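Local coordinates for protein STE5 (Saccharomyces cerevisiae, PDB 3FZE) that acts as a scaffold in yeast pheromone signalling, its minimal scaffold domain co-catalysing phosphorylation of the MAP kinase Fus3 by Ste7, at residues L44-F58 with Y68-I81. Sequence-based numbering, arbitrary orientation. Where two conformers were deposited one is given.
Sequences LKALTIKFARLQFCF and YGSVLHKIDSLDSI
Phe56 lies with one ring face against the backbone of Tyr68 and Gly69 and the other under Ile75, whose CD1 sits 4.1 Å from the ring centroid of Phe56 in a CH-pi contact, 20° off the normal. Its CG stands between the backbone N and the carbonyl carbon (chi1 76°), which turns the ring back over the neighbouring chain; Lys74 CB meets the ring edge. Phe56 and Gly69 form an antiparallel hydrogen-bonded pair, with Phe56 N 2.9 Å from Gly69 O. Beyond Ser70 the chain leaves the sheet into helix 71-74, and Val71 N still reaches Leu54 O (2.9 Å, 169° at the hydrogen). Beside this bond a water donates to Ala52 O and Leu54 O and accepts from Leu72 N, bridging turn and helix start.

Val71 splits its methyls: CG1 packs on Thr48 CG2 at 3.5 Å, while CG2 lies against Leu54 CD2 at 3.6 Å and Phe56. Leu72 sets CD2 over Thr48 CB (3.7 Å). With alanine in place of Phe56, Ile75 CD1 would probably lose the ring face it rests on, and a gap would open beside the Gly69 backbone.

The contact joins helix 35-50 and strand 55-60 of the vWA-like fold to the end of edge strand 65-68 and the short helices after it. Lys74 NZ bonds Tyr68 O at the rim; backbone bonds set the register, while Phe56, Val71 and Ile75 bury apolar surface between sheet and helices.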
loop_
_atom_site.group_PDB
_atom_site.type_symbol
_atom_site.label_atom_id
_atom_site.label_comp_id
_atom_site.label_asym_id
_atom_site.label_seq_id
_atom_site.Cartn_x
_atom_site.Cartn_y
_atom_site.Cartn_z
ATOM N N LEU A 44 -6.052 -7.204 -1.434
ATOM C CA LEU A 44 -6.476 -6.785 -0.106
ATOM C C LEU A 44 -7.319 -7.895 0.536
ATOM O O LEU A 44 -7.130 -8.219 1.707
ATOM C CB LEU A 44 -7.218 -5.452 -0.145
ATOM C CG LEU A 44 -6.384 -4.213 -0.469
ATOM C CD1 LEU A 44 -7.270 -2.973 -0.571
ATOM C CD2 LEU A 44 -5.319 -3.991 0.591
ATOM N N LYS A 45 -8.226 -8.496 -0.223
ATOM C CA LYS A 45 -9.028 -9.596 0.312
ATOM C C LYS A 45 -8.137 -10.778 0.722
ATOM O O LYS A 45 -8.285 -11.333 1.811
ATOM C CB LYS A 45 -10.095 -10.047 -0.697
ATOM C CG LYS A 45 -11.174 -9.010 -0.966
ATOM C CD LYS A 45 -12.230 -8.975 0.124
ATOM C CE LYS A 45 -13.097 -10.231 0.100
ATOM N NZ LYS A 45 -14.286 -10.107 0.990
ATOM N N ALA A 46 -7.207 -11.153 -0.146
ATOM C CA ALA A 46 -6.361 -12.312 0.124
ATOM C C ALA A 46 -5.535 -12.132 1.395
ATOM O O ALA A 46 -5.412 -13.054 2.207
ATOM C CB ALA A 46 -5.455 -12.597 -1.066
ATOM N N LEU A 47 -5.004 -10.928 1.576
ATOM C CA LEU A 47 -4.129 -10.635 2.711
ATOM C C LEU A 47 -4.852 -10.762 4.047
ATOM O O LEU A 47 -4.226 -11.072 5.053
ATOM C CB LEU A 47 -3.498 -9.248 2.553
ATOM C CG LEU A 47 -2.362 -9.203 1.527
ATOM C CD1 LEU A 47 -2.057 -7.775 1.085
ATOM C CD2 LEU A 47 -1.120 -9.883 2.131
ATOM N N THR A 48 -6.165 -10.550 4.058
ATOM C CA THR A 48 -6.920 -10.723 5.304
ATOM C C THR A 48 -6.998 -12.174 5.782
ATOM O O THR A 48 -7.303 -12.412 6.944
ATOM C CB THR A 48 -8.353 -10.156 5.243
ATOM O OG1 THR A 48 -9.120 -10.881 4.272
ATOM C CG2 THR A 48 -8.342 -8.662 4.926
ATOM N N ILE A 49 -6.729 -13.137 4.900
ATOM C CA ILE A 49 -6.671 -14.539 5.321
ATOM C C ILE A 49 -5.575 -14.703 6.381
ATOM O O ILE A 49 -5.734 -15.451 7.346
ATOM C CB ILE A 49 -6.375 -15.479 4.132
ATOM C CG1 ILE A 49 -7.540 -15.463 3.135
ATOM C CG2 ILE A 49 -6.072 -16.901 4.610
ATOM C CD1 ILE A 49 -7.196 -16.119 1.818
ATOM N N LYS A 50 -4.476 -13.974 6.197
ATOM C CA LYS A 50 -3.354 -14.001 7.141
ATOM C C LYS A 50 -3.439 -12.916 8.219
ATOM O O LYS A 50 -3.055 -13.143 9.375
ATOM C CB LYS A 50 -2.023 -13.870 6.398
ATOM C CG LYS A 50 -0.816 -13.977 7.324
ATOM C CD LYS A 50 0.474 -14.264 6.572
ATOM C CE LYS A 50 1.677 -14.276 7.514
ATOM N NZ LYS A 50 1.782 -15.554 8.275
ATOM N N PHE A 51 -3.933 -11.747 7.826
ATOM C CA PHE A 51 -3.972 -10.566 8.684
ATOM C C PHE A 51 -5.407 -10.071 8.826
ATOM O O PHE A 51 -5.839 -9.205 8.078
ATOM C CB PHE A 51 -3.115 -9.441 8.068
ATOM C CG PHE A 51 -1.659 -9.805 7.900
ATOM C CD1 PHE A 51 -0.830 -9.935 9.007
ATOM C CD2 PHE A 51 -1.118 -10.014 6.640
ATOM C CE1 PHE A 51 0.512 -10.268 8.862
ATOM C CE2 PHE A 51 0.231 -10.336 6.485
ATOM C CZ PHE A 51 1.042 -10.467 7.591
ATOM N N ALA A 52 -6.151 -10.616 9.785
ATOM C CA ALA A 52 -7.550 -10.232 9.961
ATOM C C ALA A 52 -7.704 -8.732 10.251
ATOM O O ALA A 52 -8.703 -8.110 9.877
ATOM C CB ALA A 52 -8.189 -11.056 11.074
ATOM N N ARG A 53 -6.717 -8.163 10.931
ATOM C CA ARG A 53 -6.754 -6.745 11.291
ATOM C C ARG A 53 -6.050 -5.858 10.257
ATOM O O ARG A 53 -5.681 -4.717 10.536
ATOM C CB ARG A 53 -6.178 -6.549 12.695
ATOM C CG ARG A 53 -6.937 -7.391 13.728
ATOM C CD ARG A 53 -6.335 -7.303 15.112
ATOM N NE ARG A 53 -5.052 -7.974 15.130
ATOM C CZ ARG A 53 -3.886 -7.350 15.056
ATOM N NH1 ARG A 53 -3.855 -6.027 14.992
ATOM N NH2 ARG A 53 -2.760 -8.052 15.053
ATOM N N LEU A 54 -5.876 -6.387 9.055
ATOM C CA LEU A 54 -5.275 -5.625 7.958
ATOM C C LEU A 54 -5.836 -4.202 7.844
ATOM O O LEU A 54 -7.050 -4.020 7.780
ATOM C CB LEU A 54 -5.519 -6.348 6.634
ATOM C CG LEU A 54 -4.790 -5.806 5.413
ATOM C CD1 LEU A 54 -3.273 -5.849 5.589
ATOM C CD2 LEU A 54 -5.227 -6.589 4.173
ATOM N N GLN A 55 -4.941 -3.213 7.791
ATOM C CA GLN A 55 -5.315 -1.807 7.627
ATOM C C GLN A 55 -4.925 -1.319 6.244
ATOM O O GLN A 55 -3.977 -1.829 5.642
ATOM C CB GLN A 55 -4.602 -0.936 8.662
ATOM C CG GLN A 55 -4.858 -1.367 10.098
ATOM C CD GLN A 55 -6.277 -1.065 10.506
ATOM O OE1 GLN A 55 -6.702 0.091 10.501
ATOM N NE2 GLN A 55 -7.030 -2.099 10.847
ATOM N N PHE A 56 -5.649 -0.322 5.742
ATOM C CA PHE A 56 -5.349 0.236 4.436
ATOM C C PHE A 56 -5.592 1.735 4.448
ATOM O O PHE A 56 -6.267 2.269 5.326
ATOM C CB PHE A 56 -6.231 -0.381 3.353
ATOM C CG PHE A 56 -7.645 0.135 3.360
ATOM C CD1 PHE A 56 -8.026 1.158 2.501
ATOM C CD2 PHE A 56 -8.575 -0.366 4.258
ATOM C CE1 PHE A 56 -9.327 1.655 2.517
ATOM C CE2 PHE A 56 -9.877 0.121 4.290
ATOM C CZ PHE A 56 -10.250 1.134 3.420
ATOM N N CYS A 57 -5.029 2.396 3.452
ATOM C CA CYS A 57 -5.343 3.783 3.176
ATOM C C CYS A 57 -5.167 4.008 1.683
ATOM O O CYS A 57 -4.144 3.644 1.124
ATOM C CB CYS A 57 -4.407 4.693 3.963
ATOM S SG CYS A 57 -4.780 6.451 3.764
ATOM N N PHE A 58 -6.189 4.577 1.048
ATOM C CA PHE A 58 -6.128 4.964 -0.356
ATOM C C PHE A 58 -5.923 6.468 -0.460
ATOM O O PHE A 58 -6.593 7.233 0.230
ATOM C CB PHE A 58 -7.425 4.589 -1.073
ATOM C CG PHE A 58 -7.529 3.136 -1.427
ATOM C CD1 PHE A 58 -6.790 2.609 -2.476
ATOM C CD2 PHE A 58 -8.391 2.308 -0.734
ATOM C CE1 PHE A 58 -6.894 1.259 -2.812
ATOM C CE2 PHE A 58 -8.507 0.959 -1.065
ATOM C CZ PHE A 58 -7.748 0.441 -2.095
ATOM N N TYR A 68 -9.868 4.760 4.326
ATOM C CA TYR A 68 -8.854 4.151 5.179
ATOM C C TYR A 68 -9.541 3.329 6.244
ATOM O O TYR A 68 -10.742 3.458 6.460
ATOM C CB TYR A 68 -8.015 5.229 5.869
ATOM C CG TYR A 68 -8.843 6.104 6.760
ATOM C CD1 TYR A 68 -9.135 5.726 8.061
ATOM C CD2 TYR A 68 -9.375 7.299 6.282
ATOM C CE1 TYR A 68 -9.917 6.519 8.871
ATOM C CE2 TYR A 68 -10.151 8.092 7.081
ATOM C CZ TYR A 68 -10.420 7.702 8.374
ATOM O OH TYR A 68 -11.204 8.514 9.163
ATOM N N GLY A 69 -8.762 2.496 6.925
ATOM C CA GLY A 69 -9.279 1.756 8.050
ATOM C C GLY A 69 -9.033 0.274 7.901
ATOM O O GLY A 69 -8.012 -0.143 7.353
ATOM N N SER A 70 -9.991 -0.519 8.373
ATOM C CA SER A 70 -9.878 -1.977 8.370
ATOM C C SER A 70 -10.367 -2.565 7.056
ATOM O O SER A 70 -11.495 -2.319 6.640
ATOM C CB SER A 70 -10.687 -2.577 9.524
ATOM O OG SER A 70 -11.012 -3.935 9.276
ATOM N N VAL A 71 -9.517 -3.356 6.406
ATOM C CA VAL A 71 -9.891 -3.982 5.153
ATOM C C VAL A 71 -11.181 -4.806 5.283
ATOM O O VAL A 71 -12.080 -4.710 4.448
ATOM C CB VAL A 71 -8.736 -4.832 4.571
ATOM C CG1 VAL A 71 -9.207 -5.625 3.373
ATOM C CG2 VAL A 71 -7.581 -3.929 4.159
ATOM N N LEU A 72 -11.284 -5.608 6.337
ATOM C CA LEU A 72 -12.500 -6.384 6.550
ATOM C C LEU A 72 -13.745 -5.499 6.660
ATOM O O LEU A 72 -14.832 -5.897 6.251
ATOM C CB LEU A 72 -12.370 -7.248 7.807
ATOM C CG LEU A 72 -11.391 -8.420 7.714
ATOM C CD1 LEU A 72 -11.412 -9.214 9.028
ATOM C CD2 LEU A 72 -11.743 -9.302 6.525
ATOM N N HIS A 73 -13.571 -4.303 7.209
ATOM C CA HIS A 73 -14.683 -3.382 7.426
ATOM C C HIS A 73 -15.142 -2.664 6.152
ATOM O O HIS A 73 -16.344 -2.559 5.888
ATOM C CB HIS A 73 -14.308 -2.363 8.502
ATOM C CG HIS A 73 -15.374 -1.345 8.769
ATOM N ND1 HIS A 73 -15.088 -0.026 9.040
ATOM C CD2 HIS A 73 -16.722 -1.455 8.801
ATOM C CE1 HIS A 73 -16.217 0.634 9.239
ATOM N NE2 HIS A 73 -17.221 -0.208 9.100
ATOM N N LYS A 74 -14.193 -2.197 5.352
ATOM C CA LYS A 74 -14.539 -1.299 4.255
ATOM C C LYS A 74 -14.454 -1.895 2.851
ATOM O O LYS A 74 -15.155 -1.445 1.947
ATOM C CB LYS A 74 -13.719 -0.013 4.359
ATOM C CG LYS A 74 -14.106 0.821 5.575
ATOM C CD LYS A 74 -13.423 2.164 5.605
ATOM C CE LYS A 74 -14.032 3.053 6.677
ATOM N NZ LYS A 74 -13.363 4.388 6.751
ATOM N N ILE A 75 -13.605 -2.897 2.663
ATOM C CA ILE A 75 -13.428 -3.476 1.330
ATOM C C ILE A 75 -14.429 -4.596 1.095
ATOM O O ILE A 75 -14.129 -5.787 1.256
ATOM C CB ILE A 75 -11.970 -3.907 1.038
ATOM C CG1 ILE A 75 -10.989 -2.799 1.423
ATOM C CG2 ILE A 75 -11.807 -4.306 -0.428
ATOM C CD1 ILE A 75 -11.258 -1.449 0.774
ATOM N N ASP A 76 -15.634 -4.174 0.722
ATOM C CA ASP A 76 -16.798 -5.039 0.594
ATOM C C ASP A 76 -16.830 -5.763 -0.745
ATOM O O ASP A 76 -17.133 -6.955 -0.815
ATOM C CB ASP A 76 -18.066 -4.194 0.752
ATOM C CG ASP A 76 -19.325 -5.027 0.751
ATOM O OD1 ASP A 76 -19.399 -5.996 1.538
ATOM O OD2 ASP A 76 -20.247 -4.709 -0.034
ATOM N N SER A 77 -16.523 -5.035 -1.810
ATOM C CA SER A 77 -16.590 -5.578 -3.156
ATOM C C SER A 77 -15.645 -4.779 -4.026
ATOM O O SER A 77 -15.020 -3.835 -3.555
ATOM C CB SER A 77 -18.009 -5.449 -3.706
ATOM O OG SER A 77 -18.282 -4.104 -4.073
ATOM N N LEU A 78 -15.546 -5.159 -5.296
ATOM C CA LEU A 78 -14.726 -4.423 -6.244
ATOM C C LEU A 78 -15.146 -2.958 -6.321
ATOM O O LEU A 78 -14.298 -2.082 -6.439
ATOM C CB LEU A 78 -14.785 -5.068 -7.629
ATOM C CG LEU A 78 -13.947 -4.395 -8.722
ATOM C CD1 LEU A 78 -12.463 -4.367 -8.340
ATOM C CD2 LEU A 78 -14.156 -5.103 -10.050
ATOM N N ASP A 79 -16.452 -2.706 -6.251
ATOM C CA ASP A 79 -16.985 -1.343 -6.259
ATOM C C ASP A 79 -16.347 -0.468 -5.174
ATOM O O ASP A 79 -16.147 0.731 -5.370
ATOM C CB ASP A 79 -18.509 -1.353 -6.078
ATOM C CG ASP A 79 -19.243 -1.995 -7.249
ATOM O OD1 ASP A 79 -18.650 -2.141 -8.344
ATOM O OD2 ASP A 79 -20.427 -2.349 -7.074
ATOM N N SER A 80 -16.034 -1.063 -4.025
ATOM C CA SER A 80 -15.392 -0.325 -2.944
ATOM C C SER A 80 -14.120 0.357 -3.443
ATOM O O SER A 80 -13.738 1.423 -2.950
ATOM C CB SER A 80 -15.041 -1.260 -1.778
ATOM O OG SER A 80 -16.186 -1.956 -1.309
ATOM N N ILE A 81 -13.459 -0.294 -4.392
ATOM C CA ILE A 81 -12.230 0.205 -4.992
ATOM C C ILE A 81 -12.558 1.182 -6.116
ATOM O O ILE A 81 -12.178 2.355 -6.071
ATOM C CB ILE A 81 -11.383 -0.953 -5.572
ATOM C CG1 ILE A 81 -11.065 -1.985 -4.486
ATOM C CG2 ILE A 81 -10.102 -0.427 -6.203
ATOM C CD1 ILE A 81 -10.401 -1.396 -3.254
HETATM O O HOH W 1 -9.122 -5.748 8.490
#